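PDB 1E3J: Nadp(h)-dependent ketose reductase, which probably reduces fructose to sorbitol with NADPH, as a zinc-containing polyol dehydrogenase of the alcohol dehydrogenase family. Local coordinates for residues A[7-12]-A[19-24]; A[36-41]-A[122-127]; A[87-92]-A[299-304]; A[99-104]-A[109-114]. All coordinates share one frame; numbering follows the deposited sequence.

Interaction 1: A[7-12]-A[19-24]; sequences SAVLYK and EQRPIP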
# COMPACT_ATOMS: atom_id res chain seq x y z
N SER A 7 -25.24 -28.19 26.13
CA SER A 7 -24.68 -27.69 24.88
C SER A 7 -25.74 -27.77 23.82
O SER A 7 -26.57 -28.67 23.86
CB SER A 7 -23.51 -28.58 24.46
OG SER A 7 -22.71 -28.89 25.59
N ALA A 8 -25.74 -26.83 22.88
CA ALA A 8 -26.71 -26.87 21.81
C ALA A 8 -26.12 -27.65 20.63
O ALA A 8 -25.29 -27.12 19.89
CB ALA A 8 -27.08 -25.46 21.40
N VAL A 9 -26.53 -28.91 20.45
CA VAL A 9 -26.01 -29.77 19.40
C VAL A 9 -26.91 -29.91 18.17
O VAL A 9 -28.06 -30.32 18.27
CB VAL A 9 -25.72 -31.20 19.92
CG1 VAL A 9 -25.06 -32.03 18.80
CG2 VAL A 9 -24.82 -31.17 21.17
N LEU A 10 -26.37 -29.60 17.00
CA LEU A 10 -27.14 -29.71 15.77
C LEU A 10 -26.84 -31.07 15.14
O LEU A 10 -25.70 -31.35 14.76
CB LEU A 10 -26.73 -28.61 14.80
CG LEU A 10 -27.44 -28.61 13.45
CD1 LEU A 10 -28.94 -28.29 13.64
CD2 LEU A 10 -26.77 -27.59 12.53
N TYR A 11 -27.87 -31.92 15.05
CA TYR A 11 -27.72 -33.26 14.48
C TYR A 11 -27.90 -33.28 12.98
O TYR A 11 -27.32 -34.11 12.29
CB TYR A 11 -28.70 -34.24 15.15
CG TYR A 11 -28.22 -34.80 16.48
CD1 TYR A 11 -28.09 -33.99 17.59
CD2 TYR A 11 -27.83 -36.15 16.60
CE1 TYR A 11 -27.59 -34.50 18.81
CE2 TYR A 11 -27.32 -36.66 17.80
CZ TYR A 11 -27.21 -35.82 18.91
OH TYR A 11 -26.75 -36.30 20.12
N LYS A 12 -28.72 -32.38 12.46
CA LYS A 12 -28.96 -32.32 11.02
C LYS A 12 -29.98 -31.24 10.90
O LYS A 12 -30.43 -30.71 11.91
CB LYS A 12 -29.53 -33.64 10.49
CG LYS A 12 -30.83 -34.06 11.17
CD LYS A 12 -31.41 -35.34 10.59
CE LYS A 12 -32.72 -35.73 11.29
NZ LYS A 12 -32.56 -36.19 12.70
N GLU A 19 -28.25 -30.81 24.90
CA GLU A 19 -27.86 -31.93 25.73
C GLU A 19 -26.49 -31.74 26.33
O GLU A 19 -25.72 -30.89 25.90
CB GLU A 19 -27.88 -33.22 24.90
CG GLU A 19 -26.93 -33.23 23.70
CD GLU A 19 -27.27 -34.33 22.70
OE1 GLU A 19 -28.36 -34.94 22.84
OE2 GLU A 19 -26.47 -34.58 21.76
N GLN A 20 -26.20 -32.56 27.33
CA GLN A 20 -24.93 -32.55 28.01
C GLN A 20 -23.77 -33.00 27.10
O GLN A 20 -23.95 -33.79 26.17
CB GLN A 20 -24.99 -33.47 29.24
CG GLN A 20 -25.91 -32.98 30.34
CD GLN A 20 -25.43 -31.69 30.96
OE1 GLN A 20 -24.25 -31.58 31.30
NE2 GLN A 20 -26.32 -30.73 31.13
N ARG A 21 -22.58 -32.50 27.40
CA ARG A 21 -21.36 -32.86 26.69
C ARG A 21 -20.33 -32.91 27.79
O ARG A 21 -20.47 -32.25 28.82
CB ARG A 21 -20.94 -31.79 25.66
CG ARG A 21 -21.54 -31.95 24.26
CD ARG A 21 -21.07 -33.27 23.64
NE ARG A 21 -21.58 -33.49 22.28
CZ ARG A 21 -21.00 -33.01 21.18
NH1 ARG A 21 -19.89 -32.29 21.27
NH2 ARG A 21 -21.55 -33.22 20.00
N PRO A 22 -19.28 -33.72 27.61
CA PRO A 22 -18.31 -33.69 28.71
C PRO A 22 -17.61 -32.31 28.74
O PRO A 22 -17.59 -31.60 27.74
CB PRO A 22 -17.35 -34.83 28.37
CG PRO A 22 -17.58 -35.11 26.89
CD PRO A 22 -19.06 -34.85 26.70
N ILE A 23 -17.08 -31.92 29.89
CA ILE A 23 -16.36 -30.65 29.98
C ILE A 23 -14.99 -30.85 29.33
O ILE A 23 -14.23 -31.75 29.71
CB ILE A 23 -16.15 -30.19 31.44
CG1 ILE A 23 -17.51 -30.08 32.15
CG2 ILE A 23 -15.44 -28.83 31.47
CD1 ILE A 23 -17.45 -29.42 33.51
N PRO A 24 -14.65 -30.01 28.34
CA PRO A 24 -13.36 -30.10 27.64
C PRO A 24 -12.16 -29.80 28.54
O PRO A 24 -12.26 -29.10 29.56
CB PRO A 24 -13.48 -29.05 26.52
CG PRO A 24 -14.90 -28.52 26.60
CD PRO A 24 -15.38 -28.78 27.99
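Glu19 and Tyr11 reach toward each other from opposite directions, the carboxylate meeting the edge of the phenol. OE2 of Glu19 lies in the plane of the Tyr11 ring and accepts a hydrogen bond from Tyr11 OH. The modelled OH to OE2 separation of 2.4 Å is very short, and its exact value is doubtful. Ring and carboxylate planes stand 84° apart, so the two flat groups do not stack. Glu19 places CG between its backbone N and carbonyl carbon (chi1 61°) and runs extended beyond, which carries the carboxylate past Val9 to the phenol.

Val9 fills the ground between Glu19 and Arg21. Its CG2 packs against Glu19 CG at 3.9 Å and also lies over one face of the Arg21 guanidinium, while CG1 comes within 3.9 Å of Arg21 NH2. The arginine bends at chi2 (-62°) and crosses the valine at about a right angle; NH1 continues to a salt bridge with Asp122. Close to the backbone, the Arg21 aliphatic chain borders Ser7, with CB 3.4 Å from Ser7 OG, whose polar partner is the carbonyl of Asn5.

The backbones are joined at Ser7 and Glu19, an antiparallel hydrogen-bonded pair with both side chains on one face. Ser7 N donates to Glu19 O at 2.8 Å, and Glu19 N returns a bond to Ser7 O at 2.9 Å. This is the open end of a beta hairpin, strands 6-12 and 15-20, within a small N-terminal antiparallel sheet completed by strand 62-63.

Interaction 2: A[36-41]-A[122-127]; sequences AYVGIC and DGNLAR. With ZN (zinc ion), chain C.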
# COMPACT_ATOMS: atom_id res chain seq x y z
N ALA A 36 -20.30 -17.15 28.55
CA ALA A 36 -21.20 -16.13 29.07
C ALA A 36 -22.33 -15.74 28.09
O ALA A 36 -23.50 -15.86 28.41
CB ALA A 36 -20.41 -14.91 29.49
N TYR A 37 -21.96 -15.29 26.89
CA TYR A 37 -22.95 -14.90 25.90
C TYR A 37 -22.56 -15.45 24.52
O TYR A 37 -21.37 -15.62 24.21
CB TYR A 37 -23.07 -13.38 25.84
CG TYR A 37 -23.66 -12.78 27.10
CD1 TYR A 37 -25.05 -12.68 27.27
CD2 TYR A 37 -22.84 -12.41 28.17
CE1 TYR A 37 -25.60 -12.23 28.48
CE2 TYR A 37 -23.38 -11.96 29.38
CZ TYR A 37 -24.76 -11.88 29.53
OH TYR A 37 -25.29 -11.41 30.71
N VAL A 38 -23.56 -15.73 23.71
CA VAL A 38 -23.36 -16.25 22.38
C VAL A 38 -24.44 -15.65 21.49
O VAL A 38 -25.64 -15.87 21.71
CB VAL A 38 -23.47 -17.78 22.34
CG1 VAL A 38 -23.33 -18.29 20.91
CG2 VAL A 38 -22.41 -18.40 23.20
N GLY A 39 -24.00 -14.88 20.49
CA GLY A 39 -24.94 -14.26 19.58
C GLY A 39 -25.14 -15.22 18.44
O GLY A 39 -24.34 -16.13 18.23
N ILE A 40 -26.22 -15.06 17.69
CA ILE A 40 -26.43 -15.95 16.57
C ILE A 40 -26.70 -15.13 15.33
O ILE A 40 -27.19 -14.01 15.43
CB ILE A 40 -27.59 -16.91 16.86
CG1 ILE A 40 -28.87 -16.14 17.21
CG2 ILE A 40 -27.20 -17.82 18.01
CD1 ILE A 40 -30.05 -17.07 17.61
N CYS A 41 -26.35 -15.67 14.17
CA CYS A 41 -26.57 -14.94 12.93
C CYS A 41 -27.20 -15.81 11.87
O CYS A 41 -27.50 -16.99 12.10
CB CYS A 41 -25.24 -14.34 12.43
SG CYS A 41 -24.15 -15.50 11.56
N ASP A 122 -16.81 -27.98 16.14
CA ASP A 122 -17.77 -27.62 17.19
C ASP A 122 -17.68 -26.16 17.62
O ASP A 122 -16.59 -25.61 17.76
CB ASP A 122 -17.58 -28.50 18.45
CG ASP A 122 -18.24 -29.89 18.35
OD1 ASP A 122 -19.12 -30.12 17.47
OD2 ASP A 122 -17.88 -30.76 19.18
N GLY A 123 -18.86 -25.58 17.87
CA GLY A 123 -18.97 -24.21 18.30
C GLY A 123 -18.96 -24.03 19.79
O GLY A 123 -18.62 -24.93 20.54
N ASN A 124 -19.37 -22.87 20.27
CA ASN A 124 -19.29 -22.66 21.70
C ASN A 124 -20.63 -22.32 22.40
O ASN A 124 -20.61 -21.62 23.42
CB ASN A 124 -18.26 -21.55 21.95
CG ASN A 124 -18.44 -20.38 20.99
OD1 ASN A 124 -19.59 -20.05 20.63
ND2 ASN A 124 -17.33 -19.75 20.57
N LEU A 125 -21.76 -22.76 21.85
CA LEU A 125 -23.04 -22.49 22.49
C LEU A 125 -23.15 -23.67 23.42
O LEU A 125 -23.76 -24.66 23.09
CB LEU A 125 -24.20 -22.47 21.49
CG LEU A 125 -25.60 -22.19 22.10
CD1 LEU A 125 -25.60 -20.83 22.81
CD2 LEU A 125 -26.68 -22.22 21.02
N ALA A 126 -22.48 -23.57 24.56
CA ALA A 126 -22.40 -24.61 25.57
C ALA A 126 -21.99 -23.87 26.84
O ALA A 126 -21.67 -22.68 26.77
CB ALA A 126 -21.32 -25.62 25.20
N ARG A 127 -21.96 -24.57 27.97
CA ARG A 127 -21.62 -23.92 29.24
C ARG A 127 -20.12 -23.74 29.33
O ARG A 127 -19.64 -22.79 29.93
CB ARG A 127 -22.04 -24.78 30.46
CG ARG A 127 -23.51 -25.14 30.55
CD ARG A 127 -24.37 -24.07 31.27
NE ARG A 127 -25.74 -24.58 31.48
CZ ARG A 127 -26.84 -23.83 31.44
NH1 ARG A 127 -26.74 -22.52 31.22
NH2 ARG A 127 -28.04 -24.38 31.58
ZN ZN C . -22.22 -15.04 12.98
O HOH W 1 -20.98 -13.65 11.94
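Val38 and Leu125 make the apolar part of this contact, through a single methyl of the leucine. Leu125 CD1 sits 3.7 Å from Val38 CB, with both valine methyls only slightly farther off, so it rests against the whole branch point of the valine. Leu125 holds CG anti to its backbone N (chi1 180°), which extends the side chain from its loop toward the strand.

Contact with the backbone comes from the second valine methyl. Val38 CG2 lies 3.7 Å from Asn124 O, a carbonyl that also takes a weak hydrogen bond from Ala126 N across an inverse gamma turn centred on Leu125. The tight turn thus presents both the carbonyl and the leucine to Val38. No hydrogen bond joins the two segments.

Metal coordination occupies the far end of 36-41. Cys41 SG binds zinc at 2.4 Å, a water lies 2.1 Å from the metal, and His66 and Glu67 complete the site. Cys41 is also the N-cap of the helix that follows, its sulfur capping a backbone N there.

In the fold, strand 30-40 pairs with strands 67-75, 344-348 and 128-132, the last being the strand into which the loop 122-127 leads. Gly39 bonds to Glu67 through the backbone, and Val38 to Ile347. Leu125 also touches Thr328 of helix 328-337.

Interaction 3: A[87-92]-A[299-304]; sequences RVAVEP and NDYPIA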
# COMPACT_ATOMS: atom_id res chain seq x y z
N ARG A 87 -11.94 -12.01 31.71
CA ARG A 87 -13.10 -11.99 30.84
C ARG A 87 -12.61 -11.81 29.42
O ARG A 87 -11.83 -10.89 29.14
CB ARG A 87 -14.03 -10.85 31.27
CG ARG A 87 -14.37 -10.99 32.76
CD ARG A 87 -14.61 -9.66 33.44
NE ARG A 87 -15.77 -9.01 32.89
CZ ARG A 87 -15.74 -7.89 32.17
NH1 ARG A 87 -14.58 -7.28 31.92
NH2 ARG A 87 -16.86 -7.41 31.67
N VAL A 88 -13.06 -12.68 28.52
CA VAL A 88 -12.63 -12.63 27.13
C VAL A 88 -13.71 -12.77 26.06
O VAL A 88 -14.78 -13.37 26.25
CB VAL A 88 -11.60 -13.75 26.83
CG1 VAL A 88 -10.45 -13.68 27.83
CG2 VAL A 88 -12.29 -15.12 26.88
N ALA A 89 -13.36 -12.24 24.90
CA ALA A 89 -14.19 -12.33 23.72
C ALA A 89 -13.46 -13.43 22.94
O ALA A 89 -12.25 -13.49 22.97
CB ALA A 89 -14.18 -11.01 22.97
N VAL A 90 -14.20 -14.32 22.28
CA VAL A 90 -13.63 -15.44 21.57
C VAL A 90 -13.58 -15.19 20.08
O VAL A 90 -14.62 -15.03 19.44
CB VAL A 90 -14.47 -16.73 21.84
CG1 VAL A 90 -13.95 -17.86 21.02
CG2 VAL A 90 -14.37 -17.13 23.33
N GLU A 91 -12.39 -15.14 19.50
CA GLU A 91 -12.30 -14.94 18.06
C GLU A 91 -12.39 -16.37 17.62
O GLU A 91 -11.48 -17.18 17.88
CB GLU A 91 -10.99 -14.30 17.61
CG GLU A 91 -10.94 -14.17 16.10
CD GLU A 91 -9.69 -13.46 15.61
OE1 GLU A 91 -9.02 -12.80 16.43
OE2 GLU A 91 -9.39 -13.57 14.42
N PRO A 92 -13.48 -16.72 16.95
CA PRO A 92 -13.74 -18.09 16.49
C PRO A 92 -12.90 -18.80 15.44
O PRO A 92 -12.98 -20.02 15.35
CB PRO A 92 -15.24 -18.04 16.08
CG PRO A 92 -15.41 -16.60 15.63
CD PRO A 92 -14.59 -15.80 16.62
N ASN A 299 -7.05 -9.91 12.40
CA ASN A 299 -6.43 -8.91 13.26
C ASN A 299 -7.34 -7.71 13.45
O ASN A 299 -6.86 -6.59 13.68
CB ASN A 299 -5.06 -8.48 12.66
CG ASN A 299 -4.12 -9.69 12.46
OD1 ASN A 299 -3.85 -10.44 13.40
ND2 ASN A 299 -3.66 -9.89 11.23
N ASP A 300 -8.66 -7.94 13.36
CA ASP A 300 -9.63 -6.85 13.55
C ASP A 300 -10.19 -6.77 14.98
O ASP A 300 -10.51 -5.67 15.52
CB ASP A 300 -10.72 -7.00 12.52
CG ASP A 300 -10.18 -6.86 11.14
OD1 ASP A 300 -9.55 -5.81 10.91
OD2 ASP A 300 -10.34 -7.78 10.30
N TYR A 301 -10.29 -7.92 15.63
CA TYR A 301 -10.76 -7.93 17.00
C TYR A 301 -10.22 -6.85 17.93
O TYR A 301 -10.99 -6.19 18.60
CB TYR A 301 -10.49 -9.28 17.64
CG TYR A 301 -11.71 -10.13 17.66
CD1 TYR A 301 -12.14 -10.77 16.51
CD2 TYR A 301 -12.45 -10.30 18.85
CE1 TYR A 301 -13.28 -11.58 16.51
CE2 TYR A 301 -13.60 -11.11 18.86
CZ TYR A 301 -14.00 -11.75 17.70
OH TYR A 301 -15.11 -12.59 17.71
N PRO A 302 -8.88 -6.65 17.97
CA PRO A 302 -8.38 -5.62 18.90
C PRO A 302 -8.90 -4.22 18.61
O PRO A 302 -9.06 -3.40 19.53
CB PRO A 302 -6.83 -5.71 18.75
CG PRO A 302 -6.61 -7.16 18.28
CD PRO A 302 -7.78 -7.31 17.25
N ILE A 303 -9.15 -3.94 17.34
CA ILE A 303 -9.68 -2.63 16.97
C ILE A 303 -11.15 -2.58 17.42
O ILE A 303 -11.62 -1.59 17.96
CB ILE A 303 -9.65 -2.43 15.43
CG1 ILE A 303 -8.23 -2.65 14.86
CG2 ILE A 303 -10.21 -1.06 15.10
CD1 ILE A 303 -7.20 -1.60 15.21
N ALA A 304 -11.89 -3.66 17.19
CA ALA A 304 -13.31 -3.64 17.57
C ALA A 304 -13.40 -3.40 19.06
O ALA A 304 -14.18 -2.57 19.51
CB ALA A 304 -13.98 -4.96 17.21
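The carboxylate of Glu91, laid against the ring of Tyr301, is held at both oxygens: OE2 is hydrogen-bonded to Tyr107 OH and OE1 to His137 NE2. Its plane is turned only 2° from that of the ring, and OE1 stands 3.7 Å from Tyr301 CD1.

The rest of the glutamate follows the same face. Glu91 CB makes a CH-pi contact, 3.9 Å from the Tyr301 ring centroid and 16° off the ring normal, and CG comes within 3.5 Å of Tyr301 CE1. With CG anti to the backbone N (chi1 178°) and the chain extended beyond it, the side chain passes over the ring instead of turning away.

Other atoms of 87-92 reach the outer part of the phenol. Ala89 CB meets the ring edge, 4.2 Å from Tyr301 CE2. Pro92 CD is 3.4 Å from Tyr301 OH, and the carbonyl oxygen of Val90 is 3.0 Å from that same hydroxyl. His137 stacks on the Tyr301 ring as well, Tyr297 meets it edge-to-face, and Glu152 of helix 151-164 approaches its side chain.

Strand 87-90, with the two residues that follow it, and helix 301-309 are joined through one buried aromatic side chain, inserted at the first turn of the helix. Glu91 serves two purposes here: hydrogen bonds to Tyr107 and His137 satisfy both buried carboxylate oxygens, while its methylenes lie against the ring.

Interaction 4: A[99-104]-A[109-114]; sequences CQFCKE and LCPDLT. With ZN (zinc ion), chain B.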
# COMPACT_ATOMS: atom_id res chain seq x y z
N CYS A 99 0.82 -22.01 7.03
CA CYS A 99 0.78 -21.97 5.59
C CYS A 99 1.23 -20.55 5.12
O CYS A 99 1.56 -19.68 5.96
CB CYS A 99 -0.63 -22.31 5.10
SG CYS A 99 -1.78 -21.06 5.54
N GLN A 100 1.28 -20.32 3.82
CA GLN A 100 1.68 -19.00 3.31
C GLN A 100 0.65 -17.94 3.69
O GLN A 100 1.02 -16.78 3.90
CB GLN A 100 1.85 -18.99 1.78
N PHE A 101 -0.64 -18.30 3.80
CA PHE A 101 -1.65 -17.29 4.17
C PHE A 101 -1.45 -16.83 5.59
O PHE A 101 -1.56 -15.63 5.86
CB PHE A 101 -3.08 -17.82 3.97
CG PHE A 101 -3.44 -18.08 2.53
CD1 PHE A 101 -3.74 -17.02 1.68
CD2 PHE A 101 -3.48 -19.36 2.04
CE1 PHE A 101 -4.07 -17.25 0.34
CE2 PHE A 101 -3.81 -19.61 0.70
CZ PHE A 101 -4.11 -18.54 -0.14
N CYS A 102 -1.13 -17.76 6.50
CA CYS A 102 -0.89 -17.35 7.89
C CYS A 102 0.44 -16.59 8.02
O CYS A 102 0.54 -15.61 8.74
CB CYS A 102 -0.86 -18.57 8.85
SG CYS A 102 -2.39 -19.68 8.86
N LYS A 103 1.47 -17.02 7.30
CA LYS A 103 2.77 -16.33 7.42
C LYS A 103 2.72 -14.92 6.84
O LYS A 103 3.44 -14.02 7.27
CB LYS A 103 3.87 -17.12 6.70
CG LYS A 103 4.40 -18.27 7.51
CD LYS A 103 5.21 -19.19 6.60
CE LYS A 103 5.93 -20.28 7.38
NZ LYS A 103 6.45 -21.23 6.36
N GLU A 104 1.86 -14.74 5.86
CA GLU A 104 1.70 -13.44 5.25
C GLU A 104 0.70 -12.53 5.92
O GLU A 104 0.41 -11.46 5.43
CB GLU A 104 1.36 -13.60 3.77
CG GLU A 104 2.62 -13.88 2.92
CD GLU A 104 2.29 -14.28 1.48
OE1 GLU A 104 1.30 -13.73 0.91
OE2 GLU A 104 3.02 -15.13 0.93
N LEU A 109 -7.80 -16.51 5.64
CA LEU A 109 -7.89 -17.28 4.39
C LEU A 109 -7.15 -18.62 4.52
O LEU A 109 -7.03 -19.36 3.55
CB LEU A 109 -7.25 -16.48 3.26
CG LEU A 109 -7.85 -15.08 3.03
CD1 LEU A 109 -7.17 -14.42 1.85
CD2 LEU A 109 -9.35 -15.25 2.74
N CYS A 110 -6.65 -18.92 5.70
CA CYS A 110 -5.95 -20.18 5.89
C CYS A 110 -6.81 -21.35 5.39
O CYS A 110 -8.00 -21.43 5.71
CB CYS A 110 -5.65 -20.38 7.38
SG CYS A 110 -4.97 -21.98 7.72
N PRO A 111 -6.24 -22.25 4.59
CA PRO A 111 -7.12 -23.35 4.15
C PRO A 111 -7.49 -24.37 5.23
O PRO A 111 -8.48 -25.08 5.07
CB PRO A 111 -6.33 -24.00 3.00
CG PRO A 111 -4.92 -23.69 3.33
CD PRO A 111 -5.00 -22.24 3.82
N ASP A 112 -6.70 -24.45 6.30
CA ASP A 112 -6.99 -25.39 7.38
C ASP A 112 -7.54 -24.63 8.57
O ASP A 112 -7.33 -25.01 9.73
CB ASP A 112 -5.75 -26.18 7.80
CG ASP A 112 -5.13 -26.97 6.65
OD1 ASP A 112 -5.87 -27.48 5.77
OD2 ASP A 112 -3.88 -27.09 6.64
N LEU A 113 -8.22 -23.53 8.29
CA LEU A 113 -8.81 -22.75 9.36
C LEU A 113 -9.89 -23.60 10.07
O LEU A 113 -10.65 -24.33 9.41
CB LEU A 113 -9.48 -21.49 8.79
CG LEU A 113 -10.10 -20.46 9.73
CD1 LEU A 113 -9.06 -19.50 10.29
CD2 LEU A 113 -11.09 -19.66 8.94
N THR A 114 -9.95 -23.55 11.39
CA THR A 114 -11.03 -24.27 12.06
C THR A 114 -11.94 -23.15 12.58
O THR A 114 -11.55 -22.37 13.46
CB THR A 114 -10.56 -25.07 13.27
OG1 THR A 114 -10.09 -24.16 14.27
CG2 THR A 114 -9.45 -26.06 12.87
ZN ZN B . -2.59 -21.42 7.64
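Phe101 leans from the short helix 100-103 onto the chain of 109-111. Its CB faces the backbone of Cys110, 4.1 Å from the amide N. With CG anti to the carbonyl carbon (chi1 -66°), the ring is directed onto Leu109: CG lies 3.9 Å from Leu109 O, which sits over one ring face, displaced toward the rim. Farther out the two ortho carbons part company, CD1 packing on Leu109 CB at 3.9 Å and CD2 on Pro111 CD at 3.7 Å. Thr263 of a neighbouring subunit packs on both Phe101 and Leu109.

Beside this apolar patch, zinc ties the two segments together. Cys99 SG binds it at 2.3 Å and Cys102 SG at 2.1 Å from the helix side; Cys110 SG comes across from the other segment, and Cys96 supplies the fourth sulfur. Amides assist the thiolates: Cys102 N donates to Cys99 SG, a fairly straight bond (159°) that caps the helix, and Asp112 N makes a weak bond to Cys110 SG within the type I turn Cys110-Leu113. Such N-H donors would be expected to ease the negative charge gathered on the sulfurs.

Pro111 CD also leans against Cys99 SG, linking the ring packing to the metal site. Four cysteines spaced in this way form the structural zinc lobe known from the zinc-containing alcohol dehydrogenases, distinct from the other zinc site at Cys41, His66 and Glu67.

In the fold
Interactions 2 and 3 are buried, and both reach the mixed sheet that holds strands 30-40 and 87-90, Asn124 packing on Val90 between them. Interactions 1 and 4 are only partly buried, lying farther from the chain centre, and each closes a short local loop. Interaction 1 touches interaction 2: Ala8 N probably bonds to Leu125 O, and a second, charged link joins the two. Interaction 4 is nested along the chain inside the loops closed by interactions 2 and 3. Chemistry varies with position: backbone pairing and a carboxylate in the hairpin, apolar contact beside a zinc ligand in 2, an enclosed aromatic in 3, and cysteine-zinc bonds near subunit interfaces in 4.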